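Side-chain contacts in isoform A of Peptidoglycan-recognition protein LB (Drosophila melanogaster, PDB 7NSZ), which hydrolyses the bond between N-acetylmuramoyl groups and L-amino acids in bacterial peptidoglycan with one zinc ion, probably as a scavenger that turns biologically active peptidoglycan into inactive fragments: residues R166-A169 against E170-W174; C52-T55 against P56-M59; A101-P104 against K105-K109. The protein carries 1 engineered substitution. One frame throughout, in Å; residues are numbered along the deposited sequence.

Contact 1. Residues R166-A169 against E170-W174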
loop_
_atom_site.group_PDB
_atom_site.type_symbol
_atom_site.label_atom_id
_atom_site.label_comp_id
_atom_site.label_asym_id
_atom_site.label_seq_id
_atom_site.Cartn_x
_atom_site.Cartn_y
_atom_site.Cartn_z
ATOM N N ARG A 166 -2.782 -13.341 8.705
ATOM C CA ARG A 166 -1.797 -14.141 7.950
ATOM C C ARG A 166 -0.766 -13.220 7.275
ATOM O O ARG A 166 0.460 -13.523 7.336
ATOM C CB ARG A 166 -2.482 -15.057 6.940
ATOM C CG ARG A 166 -1.550 -16.053 6.255
ATOM C CD ARG A 166 -0.885 -17.028 7.211
ATOM N NE ARG A 166 0.211 -17.766 6.630
ATOM C CZ ARG A 166 1.482 -17.358 6.632
ATOM N NH1 ARG A 166 1.764 -16.148 7.103
ATOM N NH2 ARG A 166 2.452 -18.137 6.138
ATOM N N LEU A 167 -1.213 -12.161 6.591
ATOM C CA LEU A 167 -0.246 -11.244 5.935
ATOM C C LEU A 167 0.532 -10.476 7.002
ATOM O O LEU A 167 1.704 -10.229 6.804
ATOM C CB LEU A 167 -1.037 -10.331 5.001
ATOM C CG LEU A 167 -0.208 -9.245 4.317
ATOM C CD1 LEU A 167 1.024 -9.767 3.595
ATOM C CD2 LEU A 167 -1.117 -8.451 3.371
ATOM N N PHE A 168 -0.074 -10.192 8.156
ATOM C CA PHE A 168 0.676 -9.562 9.251
ATOM C C PHE A 168 1.856 -10.482 9.665
ATOM O O PHE A 168 2.975 -10.038 9.887
ATOM C CB PHE A 168 -0.215 -9.208 10.440
ATOM C CG PHE A 168 0.572 -8.370 11.418
ATOM C CD1 PHE A 168 0.945 -7.080 11.108
ATOM C CD2 PHE A 168 0.878 -8.833 12.697
ATOM C CE1 PHE A 168 1.685 -6.302 11.974
ATOM C CE2 PHE A 168 1.607 -8.040 13.562
ATOM C CZ PHE A 168 1.985 -6.773 13.233
ATOM N N ALA A 169 1.568 -11.778 9.851
ATOM C CA ALA A 169 2.634 -12.723 10.253
ATOM C C ALA A 169 3.705 -12.772 9.172
ATOM O O ALA A 169 4.917 -12.845 9.490
ATOM C CB ALA A 169 2.039 -14.088 10.528
ATOM N N GLU A 170 3.332 -12.723 7.904
ATOM C CA GLU A 170 4.298 -12.713 6.804
ATOM C C GLU A 170 5.188 -11.471 6.913
ATOM O O GLU A 170 6.410 -11.591 6.800
ATOM C CB GLU A 170 3.534 -12.761 5.476
ATOM C CG GLU A 170 4.387 -12.533 4.232
ATOM C CD GLU A 170 5.501 -13.511 3.936
ATOM O OE1 GLU A 170 5.353 -14.716 4.322
ATOM O OE2 GLU A 170 6.464 -13.122 3.247
ATOM N N ILE A 171 4.597 -10.267 6.983
ATOM C CA ILE A 171 5.440 -9.050 6.929
ATOM C C ILE A 171 6.302 -8.958 8.178
ATOM O O ILE A 171 7.336 -8.298 8.180
ATOM C CB ILE A 171 4.648 -7.731 6.707
ATOM C CG1 ILE A 171 3.784 -7.342 7.909
ATOM C CG2 ILE A 171 3.846 -7.861 5.420
ATOM C CD1 ILE A 171 3.098 -5.968 7.759
ATOM N N SER A 172 5.846 -9.636 9.248
ATOM C CA SER A 172 6.664 -9.713 10.490
ATOM C C SER A 172 8.000 -10.390 10.208
ATOM O O SER A 172 8.912 -10.199 11.019
ATOM C CB SER A 172 5.975 -10.362 11.647
ATOM O OG SER A 172 4.747 -9.716 11.981
ATOM N N SER A 173 8.132 -11.098 9.093
ATOM C CA SER A 173 9.409 -11.783 8.756
ATOM C C SER A 173 10.227 -10.973 7.756
ATOM O O SER A 173 11.261 -11.480 7.300
ATOM C CB SER A 173 9.113 -13.142 8.195
ATOM O OG SER A 173 8.648 -13.077 6.847
ATOM N N TRP A 174 9.725 -9.826 7.269
ATOM C CA TRP A 174 10.447 -9.010 6.284
ATOM C C TRP A 174 11.516 -8.166 6.965
ATOM O O TRP A 174 11.390 -7.729 8.113
ATOM C CB TRP A 174 9.491 -8.105 5.490
ATOM C CG TRP A 174 8.550 -8.829 4.587
ATOM C CD1 TRP A 174 8.329 -10.177 4.526
ATOM C CD2 TRP A 174 7.601 -8.232 3.700
ATOM N NE1 TRP A 174 7.350 -10.446 3.622
ATOM C CE2 TRP A 174 6.888 -9.276 3.085
ATOM C CE3 TRP A 174 7.347 -6.905 3.300
ATOM C CZ2 TRP A 174 5.874 -9.055 2.152
ATOM C CZ3 TRP A 174 6.352 -6.684 2.379
ATOM C CH2 TRP A 174 5.639 -7.733 1.804
HETATM O O HOH W 1 4.530 -16.060 6.460
#

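Contact 2. Residues C52-T55 against P56-M59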
loop_
_atom_site.group_PDB
_atom_site.type_symbol
_atom_site.label_atom_id
_atom_site.label_comp_id
_atom_site.label_asym_id
_atom_site.label_seq_id
_atom_site.Cartn_x
_atom_site.Cartn_y
_atom_site.Cartn_z
ATOM N N CYS A 52 -7.391 -10.561 -6.987
ATOM C CA CYS A 52 -7.546 -10.364 -8.446
ATOM C C CYS A 52 -6.394 -11.102 -9.107
ATOM O O CYS A 52 -5.238 -10.890 -8.728
ATOM C CB CYS A 52 -7.580 -8.869 -8.767
ATOM S SG CYS A 52 -6.094 -7.873 -8.397
ATOM N N TYR A 53 -6.676 -12.023 -10.028
ATOM C CA TYR A 53 -5.593 -12.805 -10.651
ATOM C C TYR A 53 -5.242 -12.262 -12.046
ATOM O O TYR A 53 -4.090 -12.517 -12.480
ATOM C CB TYR A 53 -5.986 -14.277 -10.703
ATOM C CG TYR A 53 -5.991 -14.912 -9.336
ATOM C CD1 TYR A 53 -7.164 -15.356 -8.775
ATOM C CD2 TYR A 53 -4.826 -15.023 -8.593
ATOM C CE1 TYR A 53 -7.182 -15.954 -7.531
ATOM C CE2 TYR A 53 -4.830 -15.580 -7.320
ATOM C CZ TYR A 53 -6.017 -16.038 -6.792
ATOM O OH TYR A 53 -6.061 -16.628 -5.554
ATOM N N SER A 54 -6.166 -11.651 -12.753
ATOM C CA SER A 54 -5.876 -11.063 -14.088
ATOM C C SER A 54 -5.754 -9.537 -14.023
ATOM O O SER A 54 -6.374 -8.885 -13.189
ATOM C CB SER A 54 -6.915 -11.439 -15.092
ATOM O OG SER A 54 -8.067 -10.661 -14.972
ATOM N N THR A 55 -4.947 -8.998 -14.898
ATOM C CA THR A 55 -4.704 -7.551 -14.935
ATOM C C THR A 55 -6.007 -6.818 -15.202
ATOM O O THR A 55 -6.323 -5.851 -14.512
ATOM C CB THR A 55 -3.622 -7.234 -15.946
ATOM O OG1 THR A 55 -2.411 -7.800 -15.472
ATOM C CG2 THR A 55 -3.460 -5.738 -16.136
ATOM N N PRO A 56 -6.921 -7.257 -16.099
ATOM C CA PRO A 56 -8.192 -6.535 -16.201
ATOM C C PRO A 56 -8.924 -6.481 -14.863
ATOM O O PRO A 56 -9.535 -5.451 -14.574
ATOM C CB PRO A 56 -8.944 -7.339 -17.301
ATOM C CG PRO A 56 -7.863 -7.842 -18.134
ATOM C CD PRO A 56 -6.814 -8.324 -17.128
ATOM N N ASP A 57 -8.915 -7.584 -14.116
ATOM C CA ASP A 57 -9.640 -7.598 -12.828
ATOM C C ASP A 57 -8.918 -6.692 -11.817
ATOM O O ASP A 57 -9.580 -6.032 -11.022
ATOM C CB ASP A 57 -9.799 -9.003 -12.310
ATOM C CG ASP A 57 -10.716 -9.862 -13.173
ATOM O OD1 ASP A 57 -11.487 -9.276 -13.930
ATOM O OD2 ASP A 57 -10.511 -11.041 -13.164
ATOM N N CYS A 58 -7.611 -6.653 -11.809
ATOM C CA CYS A 58 -6.831 -5.841 -10.844
ATOM C C CYS A 58 -6.979 -4.363 -11.206
ATOM O O CYS A 58 -7.134 -3.536 -10.291
ATOM C CB CYS A 58 -5.364 -6.233 -10.830
ATOM S SG CYS A 58 -5.055 -7.905 -10.196
ATOM N N MET A 59 -7.025 -4.008 -12.488
ATOM C CA MET A 59 -7.302 -2.606 -12.871
ATOM C C MET A 59 -8.703 -2.188 -12.395
ATOM O O MET A 59 -8.857 -1.083 -11.828
ATOM C CB MET A 59 -7.227 -2.460 -14.393
ATOM C CG MET A 59 -5.837 -2.686 -14.932
ATOM S SD MET A 59 -5.781 -2.655 -16.727
ATOM C CE MET A 59 -4.007 -2.526 -17.043
#

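Contact 3. Residues A101-P104 against K105-K109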
loop_
_atom_site.group_PDB
_atom_site.type_symbol
_atom_site.label_atom_id
_atom_site.label_comp_id
_atom_site.label_asym_id
_atom_site.label_seq_id
_atom_site.Cartn_x
_atom_site.Cartn_y
_atom_site.Cartn_z
ATOM N N ALA A 101 -4.164 8.742 2.630
ATOM C CA ALA A 101 -5.328 8.699 3.539
ATOM C C ALA A 101 -5.536 7.254 3.941
ATOM O O ALA A 101 -6.626 6.702 3.858
ATOM C CB ALA A 101 -6.589 9.217 2.858
ATOM N N HIS A 102 -4.456 6.644 4.426
ATOM C CA HIS A 102 -4.455 5.204 4.765
ATOM C C HIS A 102 -4.058 4.940 6.217
ATOM O O HIS A 102 -4.366 3.855 6.664
ATOM C CB HIS A 102 -3.590 4.408 3.765
ATOM C CG HIS A 102 -2.147 4.768 3.808
ATOM N ND1 HIS A 102 -1.228 4.201 4.681
ATOM C CD2 HIS A 102 -1.476 5.748 3.157
ATOM C CE1 HIS A 102 -0.087 4.855 4.554
ATOM N NE2 HIS A 102 -0.216 5.860 3.643
ATOM N N ALA A 103 -3.297 5.793 6.853
ATOM C CA ALA A 103 -2.768 5.474 8.194
ATOM C C ALA A 103 -2.651 6.771 8.977
ATOM O O ALA A 103 -1.708 7.498 8.820
ATOM C CB ALA A 103 -1.429 4.799 8.070
ATOM N N PRO A 104 -3.657 7.056 9.841
ATOM C CA PRO A 104 -3.595 8.273 10.675
ATOM C C PRO A 104 -2.256 8.431 11.404
ATOM O O PRO A 104 -1.756 7.453 11.948
ATOM C CB PRO A 104 -4.770 8.056 11.646
ATOM C CG PRO A 104 -5.751 7.182 10.891
ATOM C CD PRO A 104 -4.869 6.261 10.032
ATOM N N LYS A 105 -1.709 9.630 11.367
ATOM C CA LYS A 105 -0.438 10.042 11.993
ATOM C C LYS A 105 0.748 9.620 11.126
ATOM O O LYS A 105 1.864 10.095 11.416
ATOM C CB LYS A 105 -0.217 9.432 13.391
ATOM C CG LYS A 105 -1.336 9.549 14.396
ATOM C CD LYS A 105 -1.491 10.947 14.798
ATOM C CE LYS A 105 -2.417 11.120 15.982
ATOM N NZ LYS A 105 -2.398 12.515 16.451
ATOM N N TYR A 106 0.535 8.857 10.039
ATOM C CA TYR A 106 1.643 8.451 9.143
ATOM C C TYR A 106 1.443 8.889 7.705
ATOM O O TYR A 106 2.266 8.561 6.852
ATOM C CB TYR A 106 1.799 6.935 9.184
ATOM C CG TYR A 106 2.361 6.458 10.500
ATOM C CD1 TYR A 106 1.572 6.312 11.631
ATOM C CD2 TYR A 106 3.704 6.181 10.616
ATOM C CE1 TYR A 106 2.103 5.877 12.834
ATOM C CE2 TYR A 106 4.275 5.798 11.812
ATOM C CZ TYR A 106 3.461 5.626 12.913
ATOM O OH TYR A 106 4.000 5.182 14.088
ATOM N N ASN A 107 0.332 9.566 7.395
ATOM C CA ASN A 107 -0.010 9.824 5.974
ATOM C C ASN A 107 0.999 10.729 5.292
ATOM O O ASN A 107 1.227 10.588 4.078
ATOM C CB ASN A 107 -1.415 10.404 5.875
ATOM C CG ASN A 107 -2.459 9.340 6.094
ATOM O OD1 ASN A 107 -2.368 8.227 5.564
ATOM N ND2 ASN A 107 -3.486 9.682 6.852
ATOM N N ASP A 108 1.650 11.624 6.042
ATOM C CA ASP A 108 2.646 12.555 5.460
ATOM C C ASP A 108 4.073 12.038 5.703
ATOM O O ASP A 108 4.991 12.838 5.571
ATOM C CB ASP A 108 2.490 13.948 6.083
ATOM C CG ASP A 108 2.848 13.939 7.577
ATOM O OD1 ASP A 108 3.022 12.854 8.200
ATOM O OD2 ASP A 108 2.877 15.050 8.148
ATOM N N LYS A 109 4.266 10.753 5.983
ATOM C CA LYS A 109 5.641 10.254 6.262
ATOM C C LYS A 109 5.754 8.761 5.933
ATOM O O LYS A 109 6.593 8.040 6.502
ATOM C CB LYS A 109 5.985 10.517 7.731
ATOM C CG LYS A 109 5.036 9.876 8.721
ATOM C CD LYS A 109 5.415 10.020 10.202
ATOM C CE LYS A 109 5.342 11.446 10.692
ATOM N NZ LYS A 109 3.953 11.932 10.855
HETATM O O HOH W 2 1.296 8.068 2.728
#

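Contact 1. Residues R166-A169 against E170-W174
Arg166 to Ala169 meet Glu170 to Trp174 in a local contact along helix 165-171, which runs into a type I turn from Ile171 to Trp174, joining successive helical levels and then fastening the chain as it leaves. Arg166 and Glu170, both partly exposed, are opposite charges one turn apart whose charged ends are not in direct contact; a water bridges them, accepting from Arg166 NH1 at 2.8 Å and donating to Glu170 OE1 at 2.7 Å. Glu170 OE2 takes a nearly straight bond from Trp174 NE1 at 2.8 Å; OE2 lies in the indole plane, and NE1 reaches it from the anti side, tilted out of the carboxylate plane. Glutamate suits the place because its two oxygens serve two partners. On the inward side Leu167 CD1 rests 3.9 Å from Ile171 CG2, with Trp119 also packed on Leu167. Ile171 CG1 sits between backbone N and carbonyl carbon (chi1 69°), which leaves its CD1 to approach Phe168 CD1. Ser172 grips Phe168 O twice, through N and through OG (2.8 Å), from opposite faces of the carbonyl plane, and OG also lies over the Phe168 ring near its rim. Ser173 also bonds Glu170 O twice, through N and through OG, the OG in the carbonyl plane. Here the C-terminal end of helix 165-171 passes into a loop, its serine hydroxyls bonding back to main-chain carbonyls.

Contact 2. Residues C52-T55 against P56-M59
Cys52 and Cys58 are joined by a disulfide, SG to SG 2.1 Å, which ties the loop after strand 38-45 to the first turn of helix 55-72. These two residues and Thr55 have the most surface buried here. Cys52 SG is placed between its backbone N and carbonyl carbon (chi1 63°), directing the sulfur to the helix, while Cys58 SG lies beside its own backbone N; the S-S torsion of 105° joins them. Both cysteines are buried, with Ile116 against Cys52 and Tyr91 against Cys58, so the bridge packs as an apolar group as well as a covalent one. Cys58 is held a second time by its backbone, N to Ser54 O at 2.9 Å.

Thr55 begins the helix and turns its two branches to different tasks. OG1 bonds to Asp87 OD1, whereas CG2, anti to the backbone N, points along the helix to the next turn. There CG2 meets Met59 CE at 3.4 Å, tighter than ordinary van der Waals contact, and the extended thioether of Met59 crosses it obliquely, with Trp23 and Tyr91 also touching Met59. The backbone repeats the pairing: Met59 N donates almost straight to Thr55 O at 2.8 Å. A serine in place of Met59 would probably leave Thr55 CG2 without its methyl partner and open a gap beside Tyr91.

Pro56 suits the first helical turn, where a residue needs no N-H to bond backwards. Before it, Ser54 OG accepts weakly from Asp57 N at 3.3 Å and donates weakly to Asp57 OD2 at 3.1 Å. This is a serine N-cap, reinforced by a disulfide that clamps the helix's opening to its preceding loop.

Contact 3. Residues A101-P104 against K105-K109
Asn107 folds back over His102 and Ala103 in the loop between strands 90-92 and 110-115, where a type II turn from Ala103 to Tyr106 leads into a type I turn from Tyr106 to Lys109. Pro104 suits the first corner of the type II turn; Lys105 accepts a positive phi (81°) at the second, and Tyr106 N closes it on Ala103 O at 2.9 Å. From its CB, 4.1 Å from Ala103 O, the Asn107 side chain swings beside its own backbone N (chi1 -75°), and CG comes to 3.4 Å from the same carbonyl oxygen. The amide then splits. ND2 passes alongside Ala103 O at a poor angle for bonding, whereas OD1 accepts two backbone bonds, from His102 N and from Ala103 N, each at 2.9 Å and arriving from opposite faces of the amide plane. Asparagine fits because its short side chain places a neutral amide oxygen within reach of both N-H groups. OD1 also sits over one face of the His102 imidazole, offset to the rim, with ring and amide planes 78° apart. That ring belongs to the second shell of the zinc site: His102 ND1 hydrogen-bonds to NE2 of His44, itself a zinc ligand, and its side chain packs on the engineered Phe80. In the plane of the same ring, a water lies 2.8 Å from His102 NE2 and donates to Asn107 O.

All three contacts are local and partly buried, but their centres lie at different depths: contact 3 about 11 Å from the chain's centre, contact 1 about 14 Å and contact 2 about 16 Å. Contacts 1 and 2 sit at the ends of two different helices, the finish of 165-171 and the start of 55-72; contact 3 holds loop alone, across the chain's centre from contact 2. Contact 1 mixes a water-bridged charge pair with apolar packing, contact 2 a disulfide with a weak serine cap and a tight methyl contact, and contact 3 relies on an amide binding backbone N-H groups. Contact 3 lies nearest the zinc, contact 1 somewhat farther, and contact 2 away from it.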